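Local coordinates for protein aspartate aminotransferase, mitochondrial (PDB 4W5K) that probably catalyses the pyridoxal 5'-phosphate-dependent transfer of an amino group between L-aspartate and 2-oxoglutarate, working as a homodimer, at residues Thr261-Ala264 and Glu265-Lys268; Lys166-Glu169 and Gly170-Ile173; Tyr38-Asp41 and Ala42-Phe46; Val47-Cys50 and Val51-Ala54; Val387-Ala390 and Ile391-Thr395. The protein carries 1 engineered substitution. All coordinates share one frame; numbering follows the deposited sequence.

Interaction 1 of 5, residues Thr261-Ala264 and Glu265-Lys268; sequences TASA and EEAK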
loop_
_atom_site.group_PDB
_atom_site.type_symbol
_atom_site.label_atom_id
_atom_site.label_comp_id
_atom_site.label_asym_id
_atom_site.label_seq_id
_atom_site.Cartn_x
_atom_site.Cartn_y
_atom_site.Cartn_z
ATOM N N THR A 261 -3.446 -12.356 21.550
ATOM C CA THR A 261 -2.384 -12.481 22.534
ATOM C C THR A 261 -2.973 -12.793 23.897
ATOM O O THR A 261 -4.188 -12.865 24.066
ATOM C CB THR A 261 -1.544 -11.182 22.647
ATOM O OG1 THR A 261 -2.321 -10.164 23.286
ATOM C CG2 THR A 261 -1.077 -10.718 21.290
ATOM N N ALA A 262 -2.117 -12.970 24.891
ATOM C CA ALA A 262 -2.613 -13.299 26.217
ATOM C C ALA A 262 -3.234 -12.121 26.978
ATOM O O ALA A 262 -3.921 -12.333 27.975
ATOM C CB ALA A 262 -1.491 -13.901 27.056
ATOM N N SER A 263 -3.011 -10.890 26.537
ATOM C CA SER A 263 -3.421 -9.759 27.371
ATOM C C SER A 263 -3.467 -8.465 26.588
ATOM O O SER A 263 -2.895 -8.379 25.502
ATOM C CB SER A 263 -2.477 -9.603 28.564
ATOM O OG SER A 263 -1.187 -9.141 28.170
ATOM N N ALA A 264 -4.146 -7.455 27.123
ATOM C CA ALA A 264 -4.178 -6.180 26.416
ATOM C C ALA A 264 -2.766 -5.571 26.341
ATOM O O ALA A 264 -2.436 -4.933 25.349
ATOM C CB ALA A 264 -5.153 -5.207 27.071
ATOM N N GLU A 265 -1.933 -5.817 27.352
ATOM C CA GLU A 265 -0.547 -5.332 27.318
ATOM C C GLU A 265 0.271 -5.986 26.205
ATOM O O GLU A 265 1.088 -5.324 25.553
ATOM C CB GLU A 265 0.147 -5.556 28.668
ATOM C CG GLU A 265 -0.270 -4.562 29.737
ATOM C CD GLU A 265 -0.155 -3.118 29.256
ATOM O OE1 GLU A 265 0.941 -2.718 28.800
ATOM O OE2 GLU A 265 -1.169 -2.390 29.313
ATOM N N GLU A 266 0.095 -7.292 26.022
ATOM C CA GLU A 266 0.778 -7.960 24.928
ATOM C C GLU A 266 0.281 -7.416 23.587
ATOM O O GLU A 266 1.067 -7.196 22.673
ATOM C CB GLU A 266 0.597 -9.491 25.020
ATOM C CG GLU A 266 1.458 -10.121 26.139
ATOM C CD GLU A 266 1.336 -11.634 26.159
ATOM O OE1 GLU A 266 0.752 -12.189 25.202
ATOM O OE2 GLU A 266 1.806 -12.279 27.124
ATOM N N ALA A 267 -1.017 -7.151 23.480
ATOM C CA ALA A 267 -1.556 -6.694 22.208
ATOM C C ALA A 267 -1.000 -5.320 21.883
ATOM O O ALA A 267 -0.666 -5.042 20.733
ATOM C CB ALA A 267 -3.092 -6.676 22.235
ATOM N N LYS A 268 -0.888 -4.471 22.900
ATOM C CA LYS A 268 -0.361 -3.118 22.690
ATOM C C LYS A 268 1.076 -3.160 22.217
ATOM O O LYS A 268 1.452 -2.405 21.312
ATOM C CB LYS A 268 -0.455 -2.287 23.959
ATOM C CG LYS A 268 -1.864 -1.944 24.411
ATOM C CD LYS A 268 -1.782 -1.227 25.760
ATOM C CE LYS A 268 -2.974 -1.515 26.668
ATOM N NZ LYS A 268 -4.164 -0.668 26.360
#
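The N-terminus of helix 264-282 is capped here by Ser-263, whose hydroxyl turns back to take the amide of Glu-266. The side chain of Ser-263 sits with OG between its own N and carbonyl carbon (chi1 70°), which lays the oxygen across the first turn, 3.1 Å from Glu-266 N in a nearly straight bond. Behind it the ordinary helical bonds begin: Ala-267 N donates to Ser-263 O at 3.0 Å, and Lys-268 N to Ala-264 O. Glu-266 answers from the third helical position, but its bond goes to the residue before the N-cap and so does not make a capping box. Its chain, extended beyond CG, runs back past Thr-261, the two side chains sliding by in opposite directions, and OE1 accepts from Ala-262 N at 3.0 Å. That amide arrives from above the carboxylate plane, 50° out of it. The same carboxylate lies against the methyl of Ala-262, with CB 3.4 Å from OE1. Thr-261 OG1 lies 3.5 Å from Glu-266 CB, and takes a long, weak bond from Ser-263 N at 3.4 Å. Thr-261 itself, just past the end of strand 255-260, pairs through its backbone with Arg-91, and the Arg-91 side chain also donates to Thr-261 O. The carboxylate of Glu-266 lies close to the helix start, where the dipole would probably stabilise its negative charge.

Interaction 2 of 5, residues Lys166-Glu169 and Gly170-Ile173; sequences KAPE and GSVI
Ser-171 reaches back three residues to Pro-168. Its CB already stands 3.4 Å from Pro-168 O. OG, lying beside its own backbone N and anti to the carbonyl carbon (chi1 -67°), swings round to donate to that oxygen at 2.6 Å. This short bond arrives in the plane of the Pro-168 carbonyl and lands on a lone pair. The same hydroxyl oxygen also rests against carbon: Pro-168 CD is 3.5 Å from OG, and Ala-167 CB touches it at 3.9 Å. One atom thus bonds the Pro-168 carbonyl and lies against the ring of the same residue. The backbone angles of Glu-169 and Gly-170 are those of a type II beta turn, with Gly-170 at its third position and at positive phi (77°). Around the turn, Glu-169 OE2 accepts from Asn-203, the Ser-171 amide goes to His-204 ND1, and Tyr-122 of strand 120-124 packs on Ala-167, Pro-168 and Ser-171. Here the chain leaves helix 157-166 and enters strand 172-176, which lies between strands 120-124 and 205-210, parallel to both: a helix-to-strand turn of the alpha/beta domain that carries the cofactor in fold-type I aminotransferases.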
loop_
_atom_site.group_PDB
_atom_site.type_symbol
_atom_site.label_atom_id
_atom_site.label_comp_id
_atom_site.label_asym_id
_atom_site.label_seq_id
_atom_site.Cartn_x
_atom_site.Cartn_y
_atom_site.Cartn_z
ATOM N N LYS A 166 2.484 -34.490 12.693
ATOM C CA LYS A 166 3.915 -34.838 12.596
ATOM C C LYS A 166 4.830 -33.602 12.498
ATOM O O LYS A 166 6.035 -33.700 12.744
ATOM C CB LYS A 166 4.165 -35.736 11.389
ATOM N N ALA A 167 4.256 -32.465 12.123
ATOM C CA ALA A 167 5.010 -31.210 12.071
ATOM C C ALA A 167 5.580 -30.908 13.454
ATOM O O ALA A 167 4.945 -31.186 14.466
ATOM C CB ALA A 167 4.103 -30.067 11.582
ATOM N N PRO A 168 6.796 -30.351 13.510
ATOM C CA PRO A 168 7.368 -30.004 14.817
ATOM C C PRO A 168 6.424 -29.156 15.667
ATOM O O PRO A 168 5.761 -28.266 15.126
ATOM C CB PRO A 168 8.614 -29.186 14.452
ATOM C CG PRO A 168 8.950 -29.571 13.068
ATOM C CD PRO A 168 7.647 -29.915 12.390
ATOM N N GLU A 169 6.372 -29.420 16.971
ATOM C CA GLU A 169 5.623 -28.561 17.883
ATOM C C GLU A 169 6.001 -27.102 17.657
ATOM O O GLU A 169 7.192 -26.766 17.469
ATOM C CB GLU A 169 5.899 -28.928 19.345
ATOM C CG GLU A 169 4.878 -29.830 20.020
ATOM C CD GLU A 169 5.015 -29.792 21.529
ATOM O OE1 GLU A 169 5.693 -30.681 22.077
ATOM O OE2 GLU A 169 4.469 -28.858 22.163
ATOM N N GLY A 170 4.998 -26.235 17.692
ATOM C CA GLY A 170 5.202 -24.813 17.493
ATOM C C GLY A 170 5.415 -24.419 16.052
ATOM O O GLY A 170 6.069 -23.422 15.759
ATOM N N SER A 171 4.844 -25.185 15.128
ATOM C CA SER A 171 4.907 -24.790 13.727
ATOM C C SER A 171 3.835 -23.749 13.407
ATOM O O SER A 171 2.739 -23.752 13.983
ATOM C CB SER A 171 4.751 -26.015 12.809
ATOM O OG SER A 171 5.862 -26.896 12.926
ATOM N N VAL A 172 4.145 -22.841 12.488
ATOM C CA VAL A 172 3.127 -21.922 11.986
ATOM C C VAL A 172 2.331 -22.640 10.871
ATOM O O VAL A 172 2.927 -23.206 9.943
ATOM C CB VAL A 172 3.755 -20.615 11.478
ATOM C CG1 VAL A 172 2.682 -19.677 10.927
ATOM C CG2 VAL A 172 4.547 -19.955 12.618
ATOM N N ILE A 173 1.004 -22.635 10.968
ATOM C CA ILE A 173 0.174 -23.402 10.037
ATOM C C ILE A 173 -0.777 -22.463 9.323
ATOM O O ILE A 173 -1.667 -21.897 9.953
ATOM C CB ILE A 173 -0.662 -24.476 10.758
ATOM C CG1 ILE A 173 0.216 -25.366 11.662
ATOM C CG2 ILE A 173 -1.473 -25.335 9.746
ATOM C CD1 ILE A 173 1.203 -26.275 10.919
#

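Interaction 3 of 5, residues Tyr38-Asp41 and Ala42-Phe46; sequences YRDD and ADQPF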
loop_
_atom_site.group_PDB
_atom_site.type_symbol
_atom_site.label_atom_id
_atom_site.label_comp_id
_atom_site.label_asym_id
_atom_site.label_seq_id
_atom_site.Cartn_x
_atom_site.Cartn_y
_atom_site.Cartn_z
ATOM N N TYR A 38 -14.829 -11.059 -9.148
ATOM C CA TYR A 38 -16.239 -11.354 -9.403
ATOM C C TYR A 38 -16.754 -10.627 -10.650
ATOM O O TYR A 38 -16.309 -9.513 -10.986
ATOM C CB TYR A 38 -17.110 -10.974 -8.183
ATOM C CG TYR A 38 -18.578 -11.350 -8.362
ATOM C CD1 TYR A 38 -18.990 -12.685 -8.256
ATOM C CD2 TYR A 38 -19.539 -10.385 -8.637
ATOM C CE1 TYR A 38 -20.330 -13.039 -8.445
ATOM C CE2 TYR A 38 -20.889 -10.732 -8.817
ATOM C CZ TYR A 38 -21.268 -12.060 -8.713
ATOM O OH TYR A 38 -22.600 -12.399 -8.908
ATOM N N ARG A 39 -17.713 -11.264 -11.315
ATOM C CA ARG A 39 -18.478 -10.676 -12.418
ATOM C C ARG A 39 -19.957 -11.029 -12.219
ATOM O O ARG A 39 -20.252 -12.081 -11.659
ATOM C CB ARG A 39 -18.008 -11.224 -13.773
ATOM C CG ARG A 39 -16.606 -10.822 -14.151
ATOM C CD ARG A 39 -16.624 -9.375 -14.548
ATOM N NE ARG A 39 -15.354 -8.865 -15.049
ATOM C CZ ARG A 39 -14.488 -8.151 -14.327
ATOM N NH1 ARG A 39 -14.731 -7.880 -13.052
ATOM N NH2 ARG A 39 -13.386 -7.694 -14.897
ATOM N N ASP A 40 -20.865 -10.157 -12.648
ATOM C CA ASP A 40 -22.302 -10.471 -12.589
ATOM C C ASP A 40 -22.667 -11.365 -13.764
ATOM O O ASP A 40 -21.791 -11.759 -14.533
ATOM C CB ASP A 40 -23.154 -9.181 -12.547
ATOM C CG ASP A 40 -23.051 -8.332 -13.805
ATOM O OD1 ASP A 40 -22.570 -8.799 -14.857
ATOM O OD2 ASP A 40 -23.458 -7.149 -13.731
ATOM N N ASP A 41 -23.954 -11.687 -13.903
ATOM C CA ASP A 41 -24.421 -12.553 -14.989
ATOM C C ASP A 41 -24.245 -11.985 -16.398
ATOM O O ASP A 41 -24.341 -12.726 -17.376
ATOM C CB ASP A 41 -25.898 -12.889 -14.780
ATOM C CG ASP A 41 -26.356 -14.046 -15.647
ATOM O OD1 ASP A 41 -25.784 -15.150 -15.515
ATOM O OD2 ASP A 41 -27.270 -13.830 -16.481
ATOM N N ALA A 42 -24.014 -10.674 -16.490
ATOM C CA ALA A 42 -23.765 -9.997 -17.754
ATOM C C ALA A 42 -22.276 -9.849 -18.034
ATOM O O ALA A 42 -21.880 -9.140 -18.961
ATOM C CB ALA A 42 -24.423 -8.637 -17.745
ATOM N N ASP A 43 -21.463 -10.489 -17.203
ATOM C CA ASP A 43 -20.014 -10.490 -17.340
ATOM C C ASP A 43 -19.458 -9.079 -17.109
ATOM O O ASP A 43 -18.482 -8.676 -17.727
ATOM C CB ASP A 43 -19.598 -11.034 -18.715
ATOM C CG ASP A 43 -18.106 -11.275 -18.828
ATOM O OD1 ASP A 43 -17.473 -11.695 -17.831
ATOM O OD2 ASP A 43 -17.560 -11.014 -19.918
ATOM N N GLN A 44 -20.106 -8.326 -16.227
ATOM C CA GLN A 44 -19.646 -6.974 -15.886
ATOM C C GLN A 44 -19.026 -6.944 -14.502
ATOM O O GLN A 44 -19.447 -7.673 -13.617
ATOM C CB GLN A 44 -20.798 -5.977 -15.922
ATOM C CG GLN A 44 -21.489 -5.853 -17.269
ATOM C CD GLN A 44 -20.502 -5.601 -18.392
ATOM O OE1 GLN A 44 -19.741 -4.631 -18.363
ATOM N NE2 GLN A 44 -20.491 -6.495 -19.379
ATOM N N PRO A 45 -18.040 -6.050 -14.295
ATOM C CA PRO A 45 -17.621 -5.792 -12.915
ATOM C C PRO A 45 -18.816 -5.312 -12.096
ATOM O O PRO A 45 -19.714 -4.655 -12.621
ATOM C CB PRO A 45 -16.565 -4.685 -13.048
ATOM C CG PRO A 45 -16.134 -4.697 -14.464
ATOM C CD PRO A 45 -17.325 -5.205 -15.267
ATOM N N PHE A 46 -18.822 -5.630 -10.811
ATOM C CA PHE A 46 -20.007 -5.407 -9.997
ATOM C C PHE A 46 -19.675 -4.525 -8.821
ATOM O O PHE A 46 -18.981 -4.931 -7.890
ATOM C CB PHE A 46 -20.591 -6.755 -9.534
ATOM C CG PHE A 46 -21.704 -6.631 -8.531
ATOM C CD1 PHE A 46 -22.849 -5.895 -8.828
ATOM C CD2 PHE A 46 -21.631 -7.296 -7.313
ATOM C CE1 PHE A 46 -23.888 -5.792 -7.909
ATOM C CE2 PHE A 46 -22.668 -7.197 -6.386
ATOM C CZ PHE A 46 -23.797 -6.433 -6.689
HETATM O O HOH W 1 -16.469 -7.102 -9.815
HETATM O O HOH W 2 -14.707 -10.296 -17.611
HETATM O O HOH W 3 -22.576 -4.677 -12.642
#
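Asp-40 OD1 takes two amides across the turn, Ala-42 N at 2.9 Å and Gln-44 N at the same 2.9 Å, and they come from opposite faces of the carboxylate plane. The carboxylate gets there because CG stands between the backbone N and carbonyl carbon (chi1 65°), which folds the side chain in over the turn; the bond to Ala-42 N makes this an Asx turn. The backbone closes the same loop: Asp-43 N donates to Asp-40 O, and Asp-40 N to Gln-44 O at 3.0 Å in a nearly straight bond. Water 3 bridges the other carboxylate oxygen, Asp-40 OD2, to Pro-45 O.

One step out, the guanidinium of Arg-39 has Pro-45 CG over one face, 3.8 Å from CZ and displaced toward the rim. Arg-39 NH1 bonds to Tyr-38 O, and water 2 links Arg-39 NE with Asp-43 OD1. NH2 makes a salt bridge with Asp-61 of the second subunit, so this side chain ties the loop to the dimer partner. Toward helix 300-331, Phe-46 CD2 meets Tyr-38 CE2 at 3.8 Å, the two rings obliquely set with planes 65° apart. That helix receives both: Met-313 touches the two side chains, and Arg-316 holds Tyr-38 OH. With Asp-43 at positive phi (66°) directly after the type I turn, the bonding pattern is that of a type I turn followed by a G1 beta bulge, as at the end of a 3:5 hairpin.

Interaction 4 of 5, residues Val47-Cys50 and Val51-Ala54; sequences VLEC and VKQA
Val-51 CG2 rests on Leu-48 CB at 3.9 Å, and Cys-50 SG comes to 4.3 Å from the same methyl; this is the apolar side of the short helix 49-52, with Leu-48 at its N-cap. Val-51 also packs on Val-292 and Ile-296 of helix 287-297 and on Met-60 of the second subunit, so the helix sits wedged at the dimer interface. Just ahead of the helix, Val-47 CG1 crosses the aliphatic part of Lys-52, 3.9 Å from Lys-52 CG, and Val-47 also packs on Thr-58 of the second subunit.

Toward the polar edge, the first turn is closed by Lys-52 N to Leu-48 O at 3.0 Å, joined by a weak bond from Val-51 N to the same oxygen and by Gln-53 N to Glu-49 O. The leucine at the N-cap has no polar side chain to offer, and the first amides of the helix are taken by another helix instead: the carboxylate of Glu-309, on helix 300-331, accepts from Glu-49 N and Cys-50 N. Glu-49 bends at chi2 (-66°), bringing its carboxylate back over the outer side of the turn, while Lys-52 stretches out fully extended beyond CG and crosses it. Their ends meet in a salt bridge: Lys-52 NZ stands 2.8 Å from Glu-49 OE2, on the syn side of the carboxylate and 31° out of its plane.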
loop_
_atom_site.group_PDB
_atom_site.type_symbol
_atom_site.label_atom_id
_atom_site.label_comp_id
_atom_site.label_asym_id
_atom_site.label_seq_id
_atom_site.Cartn_x
_atom_site.Cartn_y
_atom_site.Cartn_z
ATOM N N VAL A 47 -20.125 -3.278 -8.890
ATOM C CA VAL A 47 -19.967 -2.345 -7.776
ATOM C C VAL A 47 -21.217 -2.459 -6.912
ATOM O O VAL A 47 -22.329 -2.268 -7.404
ATOM C CB VAL A 47 -19.809 -0.885 -8.260
ATOM C CG1 VAL A 47 -19.673 0.056 -7.060
ATOM C CG2 VAL A 47 -18.590 -0.744 -9.159
ATOM N N LEU A 48 -21.040 -2.816 -5.644
ATOM C CA LEU A 48 -22.170 -3.052 -4.749
ATOM C C LEU A 48 -22.978 -1.783 -4.482
ATOM O O LEU A 48 -22.413 -0.684 -4.343
ATOM C CB LEU A 48 -21.675 -3.643 -3.422
ATOM C CG LEU A 48 -21.355 -5.151 -3.401
ATOM C CD1 LEU A 48 -20.127 -5.493 -4.262
ATOM C CD2 LEU A 48 -21.132 -5.621 -1.979
ATOM N N GLU A 49 -24.302 -1.934 -4.395
ATOM C CA GLU A 49 -25.155 -0.779 -4.115
ATOM C C GLU A 49 -24.822 -0.185 -2.748
ATOM O O GLU A 49 -24.821 1.028 -2.583
ATOM C CB GLU A 49 -26.630 -1.162 -4.183
ATOM C CG GLU A 49 -27.068 -1.592 -5.569
ATOM C CD GLU A 49 -27.001 -0.456 -6.558
ATOM O OE1 GLU A 49 -27.469 0.646 -6.210
ATOM O OE2 GLU A 49 -26.457 -0.648 -7.667
ATOM N N CYS A 50 -24.511 -1.037 -1.776
ATOM C CA CYS A 50 -24.125 -0.519 -0.460
ATOM C C CYS A 50 -22.839 0.309 -0.540
ATOM O O CYS A 50 -22.683 1.276 0.199
ATOM C CB CYS A 50 -23.972 -1.649 0.567
ATOM S SG CYS A 50 -22.756 -2.897 0.215
ATOM N N VAL A 51 -21.928 -0.063 -1.434
ATOM C CA VAL A 51 -20.695 0.702 -1.619
ATOM C C VAL A 51 -20.992 2.056 -2.298
ATOM O O VAL A 51 -20.430 3.084 -1.926
ATOM C CB VAL A 51 -19.662 -0.147 -2.411
ATOM C CG1 VAL A 51 -18.453 0.660 -2.821
ATOM C CG2 VAL A 51 -19.194 -1.331 -1.536
ATOM N N LYS A 52 -21.883 2.059 -3.278
ATOM C CA LYS A 52 -22.317 3.321 -3.899
ATOM C C LYS A 52 -22.927 4.290 -2.885
ATOM O O LYS A 52 -22.748 5.519 -2.990
ATOM C CB LYS A 52 -23.333 3.042 -5.006
ATOM C CG LYS A 52 -22.800 2.217 -6.167
ATOM C CD LYS A 52 -23.877 1.930 -7.183
ATOM C CE LYS A 52 -23.379 1.033 -8.306
ATOM N NZ LYS A 52 -24.485 0.630 -9.208
ATOM N N GLN A 53 -23.665 3.746 -1.922
ATOM C CA GLN A 53 -24.356 4.560 -0.925
ATOM C C GLN A 53 -23.509 4.893 0.301
ATOM O O GLN A 53 -23.963 5.650 1.168
ATOM C CB GLN A 53 -25.639 3.861 -0.466
ATOM C CG GLN A 53 -26.653 3.616 -1.575
ATOM C CD GLN A 53 -27.866 2.830 -1.091
ATOM O OE1 GLN A 53 -28.259 2.915 0.074
ATOM N NE2 GLN A 53 -28.465 2.056 -1.993
ATOM N N ALA A 54 -22.303 4.324 0.382
ATOM C CA ALA A 54 -21.398 4.583 1.499
ATOM C C ALA A 54 -21.010 6.056 1.513
ATOM O O ALA A 54 -20.922 6.698 0.458
ATOM C CB ALA A 54 -20.144 3.703 1.414
HETATM O O HOH W 4 -27.694 2.200 -4.331
#

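Interaction 5 of 5, residues Val387-Ala390 and Ile391-Thr395; sequences VSQA and IHNVT
Asn-393 OD1 is gripped from within the helix by Gln-389 NE2 at 2.8 Å, with Lys-396 NZ, just past the helix end, adding a weak bond. The glutamine gets there by starting with CG trans to its N (chi1 -177°) and then bending at chi2, so the amide comes round alongside the helix. The oxygen lies in the plane of the Gln-389 amide, but the donor is tilted 33° from the Asn-393 carbonyl plane; the two amide planes stand 46° apart. Gln-389 NE2 also lies at the edge of the His-392 ring, 3.8 Å from CD2. On its other branch, Asn-393 ND2 bonds to Tyr-364 OH of helix 354-364, consistent with OD1 facing Gln-389.

The buried flank is apolar. Val-387 and Ile-391 run alongside each other, with CG1 of the valine 3.7 Å from CD1 of the isoleucine; Ile-366 packs on Val-387 and Leu-328 on Ile-391. Ala-390 packs on Leu-360 and Tyr-364. The backbone bonds run in regular i to i+4 steps: Ile-391 N to Val-387 O at 2.9 Å, His-392 N to Ser-388 O, and Asn-393 N to Gln-389 O. At the last turn Thr-395 OG1 donates to Ile-391 O at 2.7 Å. Helix 384-395, the last in the chain, packs on both helices 300-331 and 354-364, as the C-terminal helix of the small domain in aspartate aminotransferases.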
loop_
_atom_site.group_PDB
_atom_site.type_symbol
_atom_site.label_atom_id
_atom_site.label_comp_id
_atom_site.label_asym_id
_atom_site.label_seq_id
_atom_site.Cartn_x
_atom_site.Cartn_y
_atom_site.Cartn_z
ATOM N N VAL A 387 -19.738 -23.729 -22.787
ATOM C CA VAL A 387 -18.599 -24.235 -22.043
ATOM C C VAL A 387 -18.822 -25.689 -21.645
ATOM O O VAL A 387 -17.900 -26.497 -21.730
ATOM C CB VAL A 387 -18.325 -23.391 -20.802
ATOM C CG1 VAL A 387 -17.317 -24.086 -19.898
ATOM C CG2 VAL A 387 -17.810 -22.013 -21.222
ATOM N N SER A 388 -20.038 -26.018 -21.220
ATOM C CA SER A 388 -20.365 -27.409 -20.882
ATOM C C SER A 388 -20.163 -28.333 -22.078
ATOM O O SER A 388 -19.603 -29.422 -21.933
ATOM C CB SER A 388 -21.804 -27.535 -20.378
ATOM O OG SER A 388 -22.014 -26.707 -19.246
ATOM N N GLN A 389 -20.614 -27.904 -23.257
ATOM C CA GLN A 389 -20.494 -28.751 -24.448
ATOM C C GLN A 389 -19.025 -28.957 -24.759
ATOM O O GLN A 389 -18.597 -30.066 -25.070
ATOM C CB GLN A 389 -21.207 -28.139 -25.662
ATOM C CG GLN A 389 -21.163 -29.028 -26.913
ATOM C CD GLN A 389 -21.967 -30.315 -26.763
ATOM O OE1 GLN A 389 -23.180 -30.280 -26.546
ATOM N NE2 GLN A 389 -21.292 -31.460 -26.872
ATOM N N ALA A 390 -18.253 -27.877 -24.649
ATOM C CA ALA A 390 -16.817 -27.938 -24.900
ATOM C C ALA A 390 -16.112 -28.886 -23.916
ATOM O O ALA A 390 -15.298 -29.709 -24.320
ATOM C CB ALA A 390 -16.209 -26.542 -24.829
ATOM N N ILE A 391 -16.420 -28.769 -22.628
ATOM C CA ILE A 391 -15.798 -29.635 -21.628
ATOM C C ILE A 391 -16.200 -31.103 -21.848
ATOM O O ILE A 391 -15.368 -32.011 -21.749
ATOM C CB ILE A 391 -16.160 -29.184 -20.200
ATOM C CG1 ILE A 391 -15.454 -27.845 -19.910
ATOM C CG2 ILE A 391 -15.792 -30.259 -19.183
ATOM C CD1 ILE A 391 -15.823 -27.191 -18.569
ATOM N N HIS A 392 -17.459 -31.335 -22.188
ATOM C CA HIS A 392 -17.873 -32.699 -22.551
ATOM C C HIS A 392 -17.095 -33.208 -23.769
ATOM O O HIS A 392 -16.585 -34.326 -23.761
ATOM C CB HIS A 392 -19.368 -32.768 -22.822
ATOM C CG HIS A 392 -19.808 -34.083 -23.403
ATOM N ND1 HIS A 392 -19.612 -35.284 -22.755
ATOM C CD2 HIS A 392 -20.416 -34.385 -24.575
ATOM C CE1 HIS A 392 -20.099 -36.269 -23.493
ATOM N NE2 HIS A 392 -20.588 -35.751 -24.607
ATOM N N ASN A 393 -16.977 -32.384 -24.805
ATOM C CA ASN A 393 -16.273 -32.802 -26.017
ATOM C C ASN A 393 -14.803 -33.161 -25.795
ATOM O O ASN A 393 -14.297 -34.093 -26.410
ATOM C CB ASN A 393 -16.382 -31.717 -27.092
ATOM C CG ASN A 393 -17.782 -31.603 -27.648
ATOM O OD1 ASN A 393 -18.671 -32.378 -27.281
ATOM N ND2 ASN A 393 -17.998 -30.633 -28.515
ATOM N N VAL A 394 -14.116 -32.445 -24.914
ATOM C CA VAL A 394 -12.697 -32.724 -24.711
ATOM C C VAL A 394 -12.455 -33.813 -23.678
ATOM O O VAL A 394 -11.324 -34.283 -23.540
ATOM C CB VAL A 394 -11.902 -31.452 -24.278
ATOM C CG1 VAL A 394 -11.989 -30.379 -25.350
ATOM C CG2 VAL A 394 -12.389 -30.933 -22.935
ATOM N N THR A 395 -13.499 -34.220 -22.951
ATOM C CA THR A 395 -13.330 -35.276 -21.956
ATOM C C THR A 395 -14.002 -36.597 -22.324
ATOM O O THR A 395 -13.669 -37.620 -21.735
ATOM C CB THR A 395 -13.854 -34.857 -20.552
ATOM O OG1 THR A 395 -15.221 -34.442 -20.640
ATOM C CG2 THR A 395 -13.018 -33.715 -19.990
#

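In the fold
Interactions 3 and 4 form one continuous run, with centres about 15 Å apart, and both touch the second subunit. They are also the pair nearest the cofactor: the Tyr-38 side chain is about 11 Å from a bound pyridoxal phosphate and about 8 Å from the Tyr-212 side chain, while the Leu-48 side chain is about 14 Å from a bound cofactor. Helix 300-331 packs against interactions 3, 4 and 5, and the nearest atoms of 3 and 5 are about 11 Å apart. Interactions 1 and 2, about 23 Å between centres, lie at the ends of strands of the large sheet, away from the annotated sites. Interaction 5 is likewise remote, about 55 Å centre-to-centre from interaction 1.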